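Local atomic coordinates of acyl-ACP thioesterase (Bacteroides thetaiotaomicron, PDB entry 2ESS), a protein that is probably a fatty acyl-[acyl carrier protein] hydrolase, releasing fatty acids from their carrier in lipid biosynthesis, and binds calcium. Residues Met116-Leu119 / Asn120-Lys123; Glu209-Phe212 / Gly213-Leu216; Val232-Asn235 / Gly236-Val240. One frame throughout, in Å; residues are numbered along the deposited sequence.

Contact 1. Residues Met116-Leu119 / Asn120-Lys123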
loop_
_atom_site.group_PDB
_atom_site.type_symbol
_atom_site.label_atom_id
_atom_site.label_comp_id
_atom_site.label_asym_id
_atom_site.label_seq_id
_atom_site.Cartn_x
_atom_site.Cartn_y
_atom_site.Cartn_z
HETATM N N MSE A 116 -23.194 13.070 -0.103
HETATM C CA MSE A 116 -23.433 13.116 1.350
HETATM C C MSE A 116 -24.708 12.354 1.678
HETATM O O MSE A 116 -25.737 12.637 1.109
HETATM C CB MSE A 116 -23.570 14.526 1.852
HETATM C CG MSE A 116 -24.026 14.531 3.293
HETATM SE SE MSE A 116 -23.789 16.211 4.161
HETATM C CE MSE A 116 -23.518 17.545 2.350
ATOM N N ILE A 117 -24.636 11.384 2.571
ATOM C CA ILE A 117 -25.814 10.578 2.894
ATOM C C ILE A 117 -26.097 10.607 4.387
ATOM O O ILE A 117 -25.166 10.679 5.212
ATOM C CB ILE A 117 -25.681 9.094 2.417
ATOM C CG1 ILE A 117 -24.637 8.328 3.205
ATOM C CG2 ILE A 117 -25.319 9.012 0.920
ATOM C CD1 ILE A 117 -24.900 6.849 3.220
ATOM N N ASN A 118 -27.385 10.556 4.715
ATOM C CA ASN A 118 -27.832 10.389 6.081
ATOM C C ASN A 118 -27.505 8.979 6.544
ATOM O O ASN A 118 -27.771 8.003 5.835
ATOM C CB ASN A 118 -29.327 10.675 6.172
ATOM C CG ASN A 118 -29.836 10.600 7.584
ATOM O OD1 ASN A 118 -29.953 9.529 8.139
ATOM N ND2 ASN A 118 -30.121 11.734 8.168
ATOM N N LEU A 119 -26.903 8.847 7.721
ATOM C CA LEU A 119 -26.485 7.520 8.205
ATOM C C LEU A 119 -27.620 6.628 8.773
ATOM O O LEU A 119 -27.448 5.419 8.922
ATOM C CB LEU A 119 -25.404 7.667 9.268
ATOM C CG LEU A 119 -24.047 8.192 8.861
ATOM C CD1 LEU A 119 -23.183 8.375 10.158
ATOM C CD2 LEU A 119 -23.319 7.290 7.844
ATOM N N ASN A 120 -28.754 7.201 9.124
ATOM C CA ASN A 120 -29.852 6.384 9.614
ATOM C C ASN A 120 -30.573 5.693 8.460
ATOM O O ASN A 120 -30.863 4.493 8.514
ATOM C CB ASN A 120 -30.869 7.205 10.401
ATOM C CG ASN A 120 -30.506 7.337 11.886
ATOM O OD1 ASN A 120 -29.392 7.020 12.306
ATOM N ND2 ASN A 120 -31.454 7.824 12.678
ATOM N N THR A 121 -30.873 6.472 7.436
ATOM C CA THR A 121 -31.811 6.067 6.417
ATOM C C THR A 121 -31.075 5.574 5.176
ATOM O O THR A 121 -31.697 5.011 4.285
ATOM C CB THR A 121 -32.664 7.270 6.004
ATOM O OG1 THR A 121 -31.792 8.287 5.515
ATOM C CG2 THR A 121 -33.455 7.793 7.170
ATOM N N ARG A 122 -29.747 5.739 5.175
ATOM C CA ARG A 122 -28.863 5.702 3.991
ATOM C C ARG A 122 -29.356 6.526 2.788
ATOM O O ARG A 122 -28.986 6.262 1.645
ATOM C CB ARG A 122 -28.404 4.269 3.606
ATOM C CG ARG A 122 -29.467 3.204 3.439
ATOM C CD ARG A 122 -30.426 3.481 2.261
ATOM N NE ARG A 122 -29.801 3.524 0.934
ATOM C CZ ARG A 122 -29.540 2.451 0.184
ATOM N NH1 ARG A 122 -29.814 1.220 0.626
ATOM N NH2 ARG A 122 -28.994 2.611 -1.016
ATOM N N LYS A 123 -30.138 7.563 3.072
ATOM C CA LYS A 123 -30.652 8.411 2.031
ATOM C C LYS A 123 -29.647 9.454 1.690
ATOM O O LYS A 123 -28.935 9.903 2.578
ATOM C CB LYS A 123 -31.909 9.141 2.481
ATOM C CG LYS A 123 -33.173 8.315 2.377
ATOM C CD LYS A 123 -34.402 9.053 2.919
ATOM C CE LYS A 123 -34.573 10.453 2.329
ATOM N NZ LYS A 123 -35.670 11.190 2.982
#
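A single side-chain oxygen, Asn118 OD1, accepts two backbone hydrogen bonds from the turn that follows it, and the two donors arrive on opposite faces of the amide plane. Asn120 N lies 2.8 Å from Asn118 OD1 and Thr121 N lies 3.3 Å from the same atom. Each donor is tilted by roughly 25° from the carbonyl plane, so the oxygen sits between two successive peptide N-H groups rather than pointing straight at one. The bond to the N-H two residues on makes this an Asx turn. The reach depends on the first torsion of Asn118: with CG anti to the backbone N (chi1 -176°), the amide is carried out over the turning chain. Thr121 meets it crosswise, at about a right angle, and adds a weak bond from its OG1 at 3.4 Å to Asn118 OD1.

The same hydroxyl oxygen serves the next step of the turn. Thr121 OG1 accepts from Lys123 N at 3.0 Å, an ST turn placed directly after the Asx turn, with Arg122 at its middle in a positive-phi conformation. The chain is thereby folded back far enough for Asn118 N to donate to Lys123 O at 2.7 Å, with the donor nearly along the C=O axis. That carbonyl also lies against the flank of Ile117, whose CB is 3.4 Å from Lys123 O, while Ile117 CD1 reaches towards the backbone of Arg122.

The turn closes the end of strand 106-118 at the protein surface. Strand 58-69 runs antiparallel beside it, with Tyr58 and Thr59 touching residues 116-119; Asn120 OD1 bonds to Asn57 ND2, and helix 50-55 meets Met116 and Leu119 through Leu53 and Asn54.

Contact 2. Residues Glu209-Phe212 / Gly213-Leu216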
loop_
_atom_site.group_PDB
_atom_site.type_symbol
_atom_site.label_atom_id
_atom_site.label_comp_id
_atom_site.label_asym_id
_atom_site.label_seq_id
_atom_site.Cartn_x
_atom_site.Cartn_y
_atom_site.Cartn_z
ATOM N N GLU A 209 -21.136 -2.178 -2.413
ATOM C CA GLU A 209 -20.095 -2.693 -1.538
ATOM C C GLU A 209 -19.941 -4.180 -1.700
ATOM O O GLU A 209 -20.897 -4.872 -2.006
ATOM C CB GLU A 209 -20.403 -2.377 -0.063
ATOM C CG GLU A 209 -20.547 -0.922 0.250
ATOM C CD GLU A 209 -19.240 -0.095 0.143
ATOM O OE1 GLU A 209 -18.200 -0.610 -0.333
ATOM O OE2 GLU A 209 -19.255 1.099 0.544
ATOM N N SER A 210 -18.709 -4.645 -1.488
ATOM C CA SER A 210 -18.360 -6.064 -1.415
ATOM C C SER A 210 -17.763 -6.337 -0.047
ATOM O O SER A 210 -17.133 -5.459 0.548
ATOM C CB SER A 210 -17.299 -6.422 -2.460
ATOM O OG SER A 210 -17.825 -6.226 -3.745
ATOM N N TYR A 211 -17.932 -7.569 0.407
ATOM C CA TYR A 211 -17.518 -7.998 1.732
ATOM C C TYR A 211 -16.534 -9.171 1.632
ATOM O O TYR A 211 -16.361 -9.799 0.562
ATOM C CB TYR A 211 -18.744 -8.436 2.511
ATOM C CG TYR A 211 -19.803 -7.364 2.513
ATOM C CD1 TYR A 211 -19.688 -6.261 3.326
ATOM C CD2 TYR A 211 -20.892 -7.436 1.655
ATOM C CE1 TYR A 211 -20.661 -5.245 3.309
ATOM C CE2 TYR A 211 -21.866 -6.431 1.626
ATOM C CZ TYR A 211 -21.739 -5.344 2.452
ATOM O OH TYR A 211 -22.696 -4.367 2.427
ATOM N N PHE A 212 -15.927 -9.482 2.762
ATOM C CA PHE A 212 -15.001 -10.605 2.842
ATOM C C PHE A 212 -15.680 -11.886 2.395
ATOM O O PHE A 212 -16.792 -12.173 2.820
ATOM C CB PHE A 212 -14.501 -10.798 4.276
ATOM C CG PHE A 212 -13.712 -12.064 4.457
ATOM C CD1 PHE A 212 -14.362 -13.278 4.745
ATOM C CD2 PHE A 212 -12.345 -12.045 4.319
ATOM C CE1 PHE A 212 -13.639 -14.473 4.882
ATOM C CE2 PHE A 212 -11.604 -13.216 4.454
ATOM C CZ PHE A 212 -12.249 -14.438 4.744
ATOM N N GLY A 213 -14.996 -12.672 1.570
ATOM C CA GLY A 213 -15.565 -13.903 1.051
ATOM C C GLY A 213 -16.418 -13.793 -0.208
ATOM O O GLY A 213 -16.711 -14.826 -0.827
ATOM N N ASP A 214 -16.818 -12.577 -0.608
ATOM C CA ASP A 214 -17.579 -12.411 -1.842
ATOM C C ASP A 214 -16.717 -12.777 -3.066
ATOM O O ASP A 214 -15.523 -12.519 -3.073
ATOM C CB ASP A 214 -18.072 -10.967 -1.986
ATOM C CG ASP A 214 -19.235 -10.606 -1.035
ATOM O OD1 ASP A 214 -19.913 -11.508 -0.463
ATOM O OD2 ASP A 214 -19.461 -9.383 -0.869
ATOM N N GLU A 215 -17.322 -13.401 -4.072
ATOM C CA GLU A 215 -16.660 -13.705 -5.334
ATOM C C GLU A 215 -16.871 -12.529 -6.267
ATOM O O GLU A 215 -17.985 -12.198 -6.651
ATOM C CB GLU A 215 -17.239 -14.974 -5.962
ATOM C CG GLU A 215 -16.729 -15.286 -7.386
ATOM C CD GLU A 215 -17.752 -16.103 -8.228
ATOM O OE1 GLU A 215 -18.848 -15.555 -8.614
ATOM O OE2 GLU A 215 -17.443 -17.294 -8.506
ATOM N N LEU A 216 -15.784 -11.881 -6.623
ATOM C CA LEU A 216 -15.832 -10.804 -7.570
ATOM C C LEU A 216 -15.532 -11.362 -8.955
ATOM O O LEU A 216 -14.558 -12.081 -9.148
ATOM C CB LEU A 216 -14.814 -9.777 -7.172
ATOM C CG LEU A 216 -15.023 -9.183 -5.770
ATOM C CD1 LEU A 216 -13.879 -8.282 -5.488
ATOM C CD2 LEU A 216 -16.339 -8.459 -5.637
HETATM O O HOH W 1 -19.263 -13.909 1.308
#
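Asp214 turns its carboxylate back on Tyr211 and makes the close part of this contact. Its OD2 accepts from Tyr211 N at 2.7 Å in a nearly straight bond, the N-H coming from above the carboxylate plane. Asp214 CG stands beside its own backbone N (chi1 -73°), which directs the group at the chain leading into the turn. The Tyr211 ring runs alongside, pointing the same way, with the ring and carboxylate planes 78° apart and CD2 at 3.5 Å from Asp214 OD2. In the opposite direction Asp214 N donates to Tyr211 O at 3.0 Å, so the two residues are joined by a reciprocal pair of bonds. Deeper in, Leu216 CD2 presses on Ser210 OG at 3.3 Å; that buried hydroxyl is hydrogen-bonded to Tyr181 OH.

The backbone bond closes a type II beta turn from Tyr211 to Asp214, leading into strand 215-224 of the C-terminal hotdog domain. Gly213 holds the third position, where its positive phi of 86° would jam a CB against the carbonyl oxygen of Phe212.

Asp214 OD1 bonds to Asn235 ND2 of the adjoining hairpin. With an alanine here, Tyr211 N and Asn235 ND2 are both likely to lose their carboxylate mate, the backbone bond from Asp214 N to Tyr211 O remaining as the one hydrogen bond between the two residues.

The outer side is looser. A water donates to Asp214 OD1 at 3.1 Å and only weakly to Phe212 O. Phe212 is exposed; its CB bond leads away from the second half of the turn, although CG remains 3.2 Å from Gly213 N. Its side chain packs on Ile191 of the second subunit and touches Ile170 of its own chain.

Contact 3. Residues Val232-Asn235 / Gly236-Val240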
loop_
_atom_site.group_PDB
_atom_site.type_symbol
_atom_site.label_atom_id
_atom_site.label_comp_id
_atom_site.label_asym_id
_atom_site.label_seq_id
_atom_site.Cartn_x
_atom_site.Cartn_y
_atom_site.Cartn_z
ATOM N N VAL A 232 -17.098 -4.808 -12.464
ATOM C CA VAL A 232 -16.894 -5.798 -11.426
ATOM C C VAL A 232 -18.259 -6.118 -10.801
ATOM O O VAL A 232 -19.008 -5.211 -10.433
ATOM C CB VAL A 232 -15.916 -5.333 -10.313
ATOM C CG1 VAL A 232 -15.589 -6.500 -9.364
ATOM C CG2 VAL A 232 -14.612 -4.768 -10.904
ATOM N N LYS A 233 -18.585 -7.400 -10.709
ATOM C CA LYS A 233 -19.824 -7.857 -10.076
ATOM C C LYS A 233 -19.528 -8.769 -8.890
ATOM O O LYS A 233 -18.535 -9.508 -8.887
ATOM C CB LYS A 233 -20.701 -8.635 -11.051
ATOM C CG LYS A 233 -21.223 -7.845 -12.192
ATOM C CD LYS A 233 -22.113 -8.702 -13.063
ATOM C CE LYS A 233 -22.371 -8.033 -14.388
ATOM N NZ LYS A 233 -23.275 -8.864 -15.257
ATOM N N LYS A 234 -20.391 -8.733 -7.884
ATOM C CA LYS A 234 -20.273 -9.676 -6.782
ATOM C C LYS A 234 -21.339 -10.761 -6.861
ATOM O O LYS A 234 -22.483 -10.532 -7.290
ATOM C CB LYS A 234 -20.296 -8.971 -5.415
ATOM C CG LYS A 234 -21.655 -8.510 -4.911
ATOM C CD LYS A 234 -21.516 -7.763 -3.575
ATOM C CE LYS A 234 -22.860 -7.167 -3.146
ATOM N NZ LYS A 234 -22.815 -6.571 -1.802
ATOM N N ASN A 235 -20.919 -11.947 -6.451
ATOM C CA ASN A 235 -21.736 -13.127 -6.406
ATOM C C ASN A 235 -22.621 -13.261 -7.650
ATOM O O ASN A 235 -23.808 -13.543 -7.580
ATOM C CB ASN A 235 -22.481 -13.154 -5.061
ATOM C CG ASN A 235 -21.488 -13.140 -3.843
ATOM O OD1 ASN A 235 -20.411 -13.778 -3.877
ATOM N ND2 ASN A 235 -21.847 -12.408 -2.793
ATOM N N GLY A 236 -22.004 -13.053 -8.806
ATOM C CA GLY A 236 -22.662 -13.286 -10.078
ATOM C C GLY A 236 -23.291 -12.067 -10.721
ATOM O O GLY A 236 -22.972 -11.740 -11.860
ATOM N N SER A 237 -24.137 -11.357 -9.983
ATOM C CA SER A 237 -25.136 -10.503 -10.601
ATOM C C SER A 237 -25.079 -9.011 -10.273
ATOM O O SER A 237 -25.528 -8.191 -11.070
ATOM C CB SER A 237 -26.516 -11.024 -10.171
ATOM O OG SER A 237 -26.700 -10.816 -8.768
ATOM N N GLU A 238 -24.567 -8.655 -9.103
ATOM C CA GLU A 238 -24.690 -7.299 -8.630
ATOM C C GLU A 238 -23.462 -6.502 -8.942
ATOM O O GLU A 238 -22.387 -6.846 -8.464
ATOM C CB GLU A 238 -24.860 -7.296 -7.138
ATOM C CG GLU A 238 -25.736 -8.371 -6.630
ATOM C CD GLU A 238 -25.634 -8.462 -5.153
ATOM O OE1 GLU A 238 -25.636 -7.377 -4.508
ATOM O OE2 GLU A 238 -25.543 -9.606 -4.658
ATOM N N VAL A 239 -23.612 -5.406 -9.684
ATOM C CA VAL A 239 -22.465 -4.567 -10.002
ATOM C C VAL A 239 -21.967 -3.831 -8.770
ATOM O O VAL A 239 -22.744 -3.158 -8.084
ATOM C CB VAL A 239 -22.761 -3.578 -11.125
ATOM C CG1 VAL A 239 -21.594 -2.631 -11.327
ATOM C CG2 VAL A 239 -23.067 -4.336 -12.428
ATOM N N VAL A 240 -20.671 -3.960 -8.484
ATOM C CA VAL A 240 -20.065 -3.192 -7.391
ATOM C C VAL A 240 -19.229 -1.998 -7.859
ATOM O O VAL A 240 -19.158 -0.986 -7.158
ATOM C CB VAL A 240 -19.260 -4.083 -6.397
ATOM C CG1 VAL A 240 -20.247 -5.074 -5.730
ATOM C CG2 VAL A 240 -18.084 -4.806 -7.091
#
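Lys234 lies across both Val240 and Glu238, and its side chain can be followed atom by atom. CB begins 3.9 Å from Val240 CG1. The first torsion puts CG between the backbone N and the carbonyl carbon (chi1 77°), and from there the chain runs extended, crossing the valine at about a right angle. CG remains near that same methyl while also facing the carboxylate carbon of Glu238, and CD makes the nearest approach to the valine, 3.7 Å from Val240 CG1. CE then comes up to the acid, 3.1 Å from Glu238 OE1. The charged tip overshoots it: Lys234 NZ is 4.0 Å from Glu238 OE1, a long salt bridge, and its stronger partner is Glu209 O, to which it is hydrogen-bonded. The methylenes thus serve as apolar cover for Val240 while the ammonium is held by a carbonyl of the neighbouring loop.

Beneath these side chains lies a beta hairpin, strands 227-234 and 238-247, with a classic beta bulge beside its turn. Ser237 N and Glu238 N both face Lys234 O, each through a weak bond. Lys234 N donates back to Glu238 O at 2.8 Å, completing the pair at the bulge, and farther along the ladder Val240 N donates to Val232 O at 2.9 Å. Asn235 and Gly236 turn the chain with positive phi, and at Gly236 a CB would collide with Asn235 O.

The side chains of Lys233 and Val239 occupy the other face of the ladder from those of Lys234 and Glu238. Lys233 CG passes 4.0 Å from Val239 CG2, and the lysine forms a cation-pi contact with Phe219. Val232 CG1 packs at 3.8 Å on Val240 CG2; helix 178-186 meets these two valines through Ile185 and Tyr181.

Contacts 2 and 3 adjoin, their centres 9 Å apart, as strands 215-224 and 227-234 are neighbours in the sheet. Besides the side-chain bonds that join them, Glu215 O lies 3.0 Å from Asn235 N, a probable backbone hydrogen bond, and Ser210 OG packs 3.3 Å from Val240 CG1. Contact 1 stands apart in the N-terminal hotdog range, with centres 22 Å from contact 2 and 23 Å from contact 3, though all three reach the one antiparallel sheet. The calcium ligand His175 is nearest to contact 2: its side chain is about 4 Å from that of Tyr211, about 8 Å from that of Lys234 and about 10 Å from that of Ile117.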